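Local atomic coordinates of pleckstrin homology domain-containing family A member 8 (Homo sapiens, PDB entry 5KDI), a protein that probably transfers simple glycosphingolipids between membranes, holding the lipid in a GLTP-fold pocket. Residues Phe158-Thr163 with Gly167-Glu172; Leu79-Val82 with Val86-Val89. The protein carries 2 engineered substitutions. One frame throughout, in Å; residues are numbered along the deposited sequence.

Overall arrangement
From the N terminus the chain first reaches contact 2, where V86-V89 turns back on L79-V82 near the end of helix 74-83. This closes a short loop just ahead of helix 93-115. About seventy residues later comes contact 1. There G167-E172 folds against F158-T163, closing the connection from helix 155-160 to helix 172-202. The two loops follow one another and neither nest nor cross. Contact 1 and contact 2 lie on opposite sides of the chain's centre; the centres of contact 1 and contact 2 are about 43 Å apart and their nearest atoms about 31 Å apart. Each joins the end of one helix to the approach to the next in this all-helical, lipid-binding fold.

Contact 1. Residues Phe158-Thr163 with Gly167-Glu172; sequences FVAALT and GDHQKE
H169 reaches back across the turn to lie against V159, A160 and T163 near the end of helix 155-160. Its CB meets two methyl groups, 3.8 Å from V159 CG2 and 3.9 Å from T163 CG2. With CG placed between the backbone N and the carbonyl carbon (chi1 63°), the imidazole is carried over the helix. CG and ND1 pass V159 CG2, ND1 at 4.0 Å, and the two side chains cross at about a right angle. Farther out, CD2 lies 4.1 Å from A160 CA. At the tip, NE2 approaches A160 CB, which lies over one ring face. This is a CH-pi contact: A160 CB is 4.3 Å from the centroid of the H169 ring, 18° off the ring normal. Q170 CG covers the opposite face, so the imidazole is sandwiched between aliphatic groups.

T163 completes the join. Its CG2 comes within 3.6 Å of H169 N and also meets D168 CB, 3.9 Å away, the T163 and D168 side chains crossing obliquely. Backbone turns set up both surfaces. A160-T163 forms a type I turn, and D168-Q170 makes a short 3-10 segment whose Q170 N bonds to G167 O. K171 then takes the N-cap position of the following helix. Across the contact the touches are van der Waals in character, burying 209 Å² in total at the protein surface.

On the neighbouring helix 172-202, F174 touches V159, T163 and H169, extending this hydrophobic patch. Other residues of F158-T163 face elsewhere: A161 packs on helix 35-41, F158 meets L41 and F110, and L162 touches the bound glycolipid. The join therefore ties a pocket-lining turn to the start of helix 172-202.

Contact 2. Residues Leu79-Val82 with Val86-Val89; sequences LHEV and VAQV
E81 and A87 lie alongside each other where the chain doubles back after L79-V82. E81 CB and A87 CB are 4.2 Å apart, and the bonds leading to them from CA are set nearly at right angles. The E81 chain leaves with CG turned away from the carbonyl carbon and lying next to the backbone N (chi1 -71°), and then runs extended past the A87 backbone. E81 CB is 4.0 Å from A87 N, and farther along OE1 comes 3.9 Å from A87 CA. The A87 methyl points broadly against the direction of this chain and meets only its start, at CB; the rest of the chain passes the A87 backbone.

Beside it, the E81 carbonyl accepts a hydrogen bond from V86 N. The bond from V86 N to E81 O is 2.9 Å long and nearly straight, with an angle of 176° at the hydrogen; the donor is tilted 15° from the carbonyl plane. A carbonyl bonded to the amide five residues on closes a pi-turn, here at the C-terminal end of helix 74-83. The turn brings V86 and A87 against E81, with the CB atoms of V86 and A87 leaving the backbone in diverging directions. A type I turn from V86 to V89 follows at once, with V89 N bonded to V86 O at 3.2 Å.

The E81 carboxylate reaches beyond the two segments. OE2 pairs with K63 in a salt bridge and accepts a bond from A93 N at the start of helix 93-115, while OE1 bonds to T94 OG1. Lysine and helix N terminus would both be expected to steady the negative charge. A87 O is bound by S92 OG, which holds the returning loop to the approach to helix 93-115.

Contact 1. Residues Phe158-Thr163 with Gly167-Glu172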
ATOM      1  N   PHE A 158      -0.105  17.690  -4.885  1.00 26.00           N
ATOM      2  CA  PHE A 158       0.339  16.337  -4.691  1.00 23.64           C
ATOM      3  C   PHE A 158       1.863  16.273  -4.437  1.00 24.83           C
ATOM      4  O   PHE A 158       2.310  15.765  -3.436  1.00 23.93           O
ATOM      5  CB  PHE A 158      -0.026  15.472  -5.899  1.00 24.37           C
ATOM      6  CG  PHE A 158       0.463  14.068  -5.788  1.00 23.38           C
ATOM      7  CD1 PHE A 158      -0.100  13.186  -4.871  1.00 25.07           C
ATOM      8  CD2 PHE A 158       1.456  13.607  -6.633  1.00 27.48           C
ATOM      9  CE1 PHE A 158       0.348  11.874  -4.755  1.00 29.55           C
ATOM     10  CE2 PHE A 158       1.889  12.278  -6.553  1.00 28.88           C
ATOM     11  CZ  PHE A 158       1.365  11.427  -5.598  1.00 30.55           C
ATOM     12  N   VAL A 159       2.659  16.840  -5.326  1.00 25.91           N
ATOM     13  CA  VAL A 159       4.087  16.773  -5.113  1.00 25.59           C
ATOM     14  C   VAL A 159       4.507  17.578  -3.870  1.00 28.56           C
ATOM     15  O   VAL A 159       5.492  17.208  -3.187  1.00 27.16           O
ATOM     16  CB  VAL A 159       4.885  17.165  -6.356  1.00 26.49           C
ATOM     17  CG1 VAL A 159       4.646  16.154  -7.472  1.00 32.15           C
ATOM     18  CG2 VAL A 159       4.555  18.592  -6.792  1.00 34.92           C
ATOM     19  N   ALA A 160       3.828  18.689  -3.575  1.00 26.76           N
ATOM     20  CA  ALA A 160       4.140  19.449  -2.353  1.00 29.03           C
ATOM     21  C   ALA A 160       3.999  18.544  -1.072  1.00 27.81           C
ATOM     22  O   ALA A 160       4.691  18.754  -0.081  1.00 33.29           O
ATOM     23  CB  ALA A 160       3.225  20.666  -2.242  1.00 33.23           C
ATOM     24  N   ALA A 161       3.059  17.592  -1.088  1.00 24.77           N
ATOM     25  CA  ALA A 161       2.868  16.659   0.015  1.00 26.28           C
ATOM     26  C   ALA A 161       3.965  15.584   0.105  1.00 26.88           C
ATOM     27  O   ALA A 161       3.997  14.822   1.064  1.00 26.29           O
ATOM     28  CB  ALA A 161       1.490  15.982  -0.034  1.00 26.93           C
ATOM     29  N   LEU A 162       4.829  15.529  -0.904  1.00 25.32           N
ATOM     30  CA  LEU A 162       5.898  14.527  -0.973  1.00 26.20           C
ATOM     31  C   LEU A 162       7.304  15.103  -0.753  1.00 24.06           C
ATOM     32  O   LEU A 162       8.306  14.367  -0.896  1.00 24.47           O
ATOM     33  CB  LEU A 162       5.861  13.819  -2.302  1.00 25.07           C
ATOM     34  CG  LEU A 162       4.501  13.165  -2.608  1.00 22.78           C
ATOM     35  CD1 LEU A 162       4.466  12.758  -4.048  1.00 25.83           C
ATOM     36  CD2 LEU A 162       4.240  12.037  -1.633  1.00 22.87           C
ATOM     37  N   THR A 163       7.375  16.367  -0.379  1.00 24.29           N
ATOM     38  CA  THR A 163       8.633  17.010  -0.088  1.00 24.61           C
ATOM     39  C   THR A 163       9.026  16.817   1.368  1.00 25.86           C
ATOM     40  O   THR A 163       8.176  16.611   2.288  1.00 30.46           O
ATOM     41  CB  THR A 163       8.568  18.485  -0.367  1.00 25.12           C
ATOM     42  OG1 THR A 163       7.621  19.054   0.509  1.00 30.35           O
ATOM     43  CG2 THR A 163       8.288  18.832  -1.858  1.00 27.68           C
ATOM     44  N   GLY A 167       8.920  23.780  -0.515  1.00 32.28           N
ATOM     45  CA  GLY A 167       9.426  24.403  -1.717  1.00 33.94           C
ATOM     46  C   GLY A 167      10.317  23.550  -2.587  1.00 31.65           C
ATOM     47  O   GLY A 167      10.701  23.977  -3.715  1.00 31.27           O
ATOM     48  N   ASP A 168      10.677  22.370  -2.067  1.00 31.90           N
ATOM     49  CA  ASP A 168      11.588  21.457  -2.792  1.00 27.32           C
ATOM     50  C   ASP A 168      11.059  21.148  -4.174  1.00 31.25           C
ATOM     51  O   ASP A 168      11.863  20.904  -5.092  1.00 30.18           O
ATOM     52  CB  ASP A 168      11.907  20.166  -2.023  1.00 28.89           C
ATOM     53  CG  ASP A 168      13.009  20.350  -0.975  1.00 25.90           C
ATOM     54  OD1 ASP A 168      13.696  21.446  -0.934  1.00 38.13           O
ATOM     55  OD2 ASP A 168      13.234  19.349  -0.178  1.00 31.46           O
ATOM     56  N   HIS A 169       9.715  21.098  -4.307  1.00 32.16           N
ATOM     57  CA  HIS A 169       9.086  20.665  -5.567  1.00 32.70           C
ATOM     58  C   HIS A 169       9.317  21.603  -6.746  1.00 37.38           C
ATOM     59  O   HIS A 169       9.107  21.209  -7.918  1.00 39.10           O
ATOM     60  CB  HIS A 169       7.618  20.376  -5.376  1.00 32.14           C
ATOM     61  CG  HIS A 169       6.812  21.593  -4.965  1.00 36.52           C
ATOM     62  ND1 HIS A 169       5.940  22.228  -5.807  1.00 47.40           N
ATOM     63  CD2 HIS A 169       6.783  22.285  -3.775  1.00 29.25           C
ATOM     64  CE1 HIS A 169       5.389  23.273  -5.166  1.00 42.01           C
ATOM     65  NE2 HIS A 169       5.888  23.300  -3.915  1.00 44.41           N
ATOM     66  N   GLN A 170       9.765  22.828  -6.433  1.00 35.54           N
ATOM     67  CA  GLN A 170      10.095  23.791  -7.459  1.00 34.73           C
ATOM     68  C   GLN A 170      11.550  23.716  -7.917  1.00 40.28           C
ATOM     69  O   GLN A 170      11.998  24.563  -8.709  1.00 39.10           O
ATOM     70  CB  GLN A 170       9.822  25.209  -6.944  1.00 35.49           C
ATOM     71  CG  GLN A 170       8.408  25.458  -6.473  1.00 36.92           C
ATOM     72  CD  GLN A 170       8.233  26.867  -5.922  1.00 50.22           C
ATOM     73  OE1 GLN A 170       8.922  27.263  -4.965  1.00 53.19           O
ATOM     74  NE2 GLN A 170       7.296  27.638  -6.517  1.00 69.62           N
ATOM     75  N   LYS A 171      12.286  22.712  -7.434  1.00 39.02           N
ATOM     76  CA  LYS A 171      13.650  22.442  -7.891  1.00 37.48           C
ATOM     77  C   LYS A 171      13.655  21.246  -8.860  1.00 37.57           C
ATOM     78  O   LYS A 171      12.975  20.220  -8.597  1.00 38.70           O
ATOM     79  CB  LYS A 171      14.519  22.132  -6.679  1.00 38.18           C
ATOM     80  CG  LYS A 171      14.377  23.144  -5.557  1.00 38.92           C
ATOM     81  CD  LYS A 171      15.172  22.644  -4.360  1.00 44.44           C
ATOM     82  CE  LYS A 171      15.178  23.605  -3.198  1.00 49.88           C
ATOM     83  NZ  LYS A 171      16.053  24.750  -3.522  1.00 59.16           N
ATOM     84  N   GLU A 172      14.442  21.349  -9.945  1.00 35.01           N
ATOM     85  CA  GLU A 172      14.660  20.204 -10.832  1.00 32.14           C
ATOM     86  C   GLU A 172      15.162  18.967 -10.038  1.00 41.04           C
ATOM     87  O   GLU A 172      14.826  17.826 -10.385  1.00 39.33           O
ATOM     88  CB  GLU A 172      15.651  20.540 -11.973  1.00 38.45           C
ATOM     89  CG  GLU A 172      15.777  19.412 -12.998  1.00 40.46           C
ATOM     90  CD  GLU A 172      16.777  19.711 -14.087  1.00 57.10           C
ATOM     91  OE1 GLU A 172      17.952  20.053 -13.782  1.00 47.53           O
ATOM     92  OE2 GLU A 172      16.375  19.588 -15.256  1.00 74.17           O
TER

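Contact 2. Residues Leu79-Val82 with Val86-Val89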
ATOM      1  N   LEU A  79       0.747 -18.597   7.126  1.00 20.19           N
ATOM      2  CA  LEU A  79       0.851 -20.067   7.154  1.00 22.67           C
ATOM      3  C   LEU A  79       0.378 -20.607   8.500  1.00 20.42           C
ATOM      4  O   LEU A  79      -0.228 -21.704   8.581  1.00 22.12           O
ATOM      5  CB  LEU A  79       2.275 -20.499   6.853  1.00 24.67           C
ATOM      6  CG  LEU A  79       2.663 -20.309   5.367  1.00 27.62           C
ATOM      7  CD1 LEU A  79       4.143 -20.666   5.127  1.00 33.79           C
ATOM      8  CD2 LEU A  79       1.696 -20.951   4.384  1.00 33.45           C
ATOM      9  N   HIS A  80       0.629 -19.879   9.591  1.00 20.07           N
ATOM     10  CA  HIS A  80       0.072 -20.312  10.897  1.00 21.61           C
ATOM     11  C   HIS A  80      -1.425 -20.300  10.904  1.00 20.60           C
ATOM     12  O   HIS A  80      -2.061 -21.233  11.461  1.00 21.62           O
ATOM     13  CB  HIS A  80       0.614 -19.484  12.023  1.00 22.01           C
ATOM     14  CG  HIS A  80      -0.052 -19.777  13.330  1.00 23.43           C
ATOM     15  ND1 HIS A  80       0.260 -20.899  14.078  1.00 31.89           N
ATOM     16  CD2 HIS A  80      -1.082 -19.110  14.013  1.00 32.63           C
ATOM     17  CE1 HIS A  80      -0.546 -20.916  15.175  1.00 34.60           C
ATOM     18  NE2 HIS A  80      -1.330 -19.804  15.142  1.00 34.14           N
ATOM     19  N   GLU A  81      -2.018 -19.238  10.332  1.00 19.47           N
ATOM     20  CA  GLU A  81      -3.486 -19.170  10.270  1.00 18.92           C
ATOM     21  C   GLU A  81      -4.079 -20.302   9.507  1.00 18.79           C
ATOM     22  O   GLU A  81      -5.121 -20.803   9.866  1.00 22.45           O
ATOM     23  CB  GLU A  81      -3.964 -17.796   9.784  1.00 18.41           C
ATOM     24  CG  GLU A  81      -3.749 -16.663  10.807  1.00 20.04           C
ATOM     25  CD  GLU A  81      -4.460 -15.369  10.455  1.00 20.38           C
ATOM     26  OE1 GLU A  81      -4.862 -15.222   9.294  1.00 19.58           O
ATOM     27  OE2 GLU A  81      -4.577 -14.524  11.379  1.00 20.83           O
ATOM     28  N   VAL A  82      -3.435 -20.645   8.401  1.00 19.48           N
ATOM     29  CA  VAL A  82      -3.854 -21.789   7.583  1.00 21.27           C
ATOM     30  C   VAL A  82      -3.749 -23.105   8.410  1.00 20.89           C
ATOM     31  O   VAL A  82      -4.740 -23.848   8.475  1.00 27.26           O
ATOM     32  CB  VAL A  82      -3.010 -21.864   6.274  1.00 23.22           C
ATOM     33  CG1 VAL A  82      -3.138 -23.222   5.602  1.00 28.11           C
ATOM     34  CG2 VAL A  82      -3.331 -20.624   5.379  1.00 25.97           C
ATOM     35  N   VAL A  86      -7.838 -20.855  10.885  1.00 22.21           N
ATOM     36  CA  VAL A  86      -8.384 -19.570  11.358  1.00 20.18           C
ATOM     37  C   VAL A  86      -8.240 -18.459  10.332  1.00 20.11           C
ATOM     38  O   VAL A  86      -8.544 -17.290  10.649  1.00 21.36           O
ATOM     39  CB  VAL A  86      -7.787 -19.175  12.718  0.50 28.23           C
ATOM     40  CG1 VAL A  86      -8.464 -17.921  13.195  0.50 35.00           C
ATOM     41  CG2 VAL A  86      -8.005 -20.291  13.741  0.50 32.68           C
ATOM     42  N   ALA A  87      -7.821 -18.779   9.108  1.00 18.91           N
ATOM     43  CA  ALA A  87      -7.671 -17.718   8.110  1.00 18.06           C
ATOM     44  C   ALA A  87      -9.005 -17.107   7.676  1.00 19.03           C
ATOM     45  O   ALA A  87      -9.072 -15.940   7.257  1.00 20.49           O
ATOM     46  CB  ALA A  87      -6.911 -18.213   6.887  1.00 21.37           C
ATOM     47  N   GLN A  88     -10.073 -17.863   7.893  1.00 19.90           N
ATOM     48  CA  GLN A  88     -11.422 -17.410   7.541  1.00 22.16           C
ATOM     49  C   GLN A  88     -12.221 -16.849   8.724  1.00 18.66           C
ATOM     50  O   GLN A  88     -13.414 -16.547   8.568  1.00 23.39           O
ATOM     51  CB  GLN A  88     -12.153 -18.610   6.926  0.50 23.99           C
ATOM     52  CG  GLN A  88     -12.818 -19.606   7.871  0.50 25.73           C
ATOM     53  CD  GLN A  88     -11.986 -20.306   8.920  0.50 27.72           C
ATOM     54  OE1 GLN A  88     -10.775 -20.357   8.867  0.50 22.18           O
ATOM     55  NE2 GLN A  88     -12.710 -20.930   9.889  0.50 40.50           N
ATOM     56  N   VAL A  89     -11.593 -16.779   9.895  1.00 18.76           N
ATOM     57  CA  VAL A  89     -12.238 -16.257  11.080  1.00 19.03           C
ATOM     58  C   VAL A  89     -12.216 -14.736  11.031  1.00 18.38           C
ATOM     59  O   VAL A  89     -11.245 -14.157  10.510  1.00 20.04           O
ATOM     60  CB  VAL A  89     -11.568 -16.750  12.370  1.00 20.88           C
ATOM     61  CG1 VAL A  89     -12.067 -16.010  13.637  1.00 25.04           C
ATOM     62  CG2 VAL A  89     -11.796 -18.225  12.478  1.00 26.71           C
TER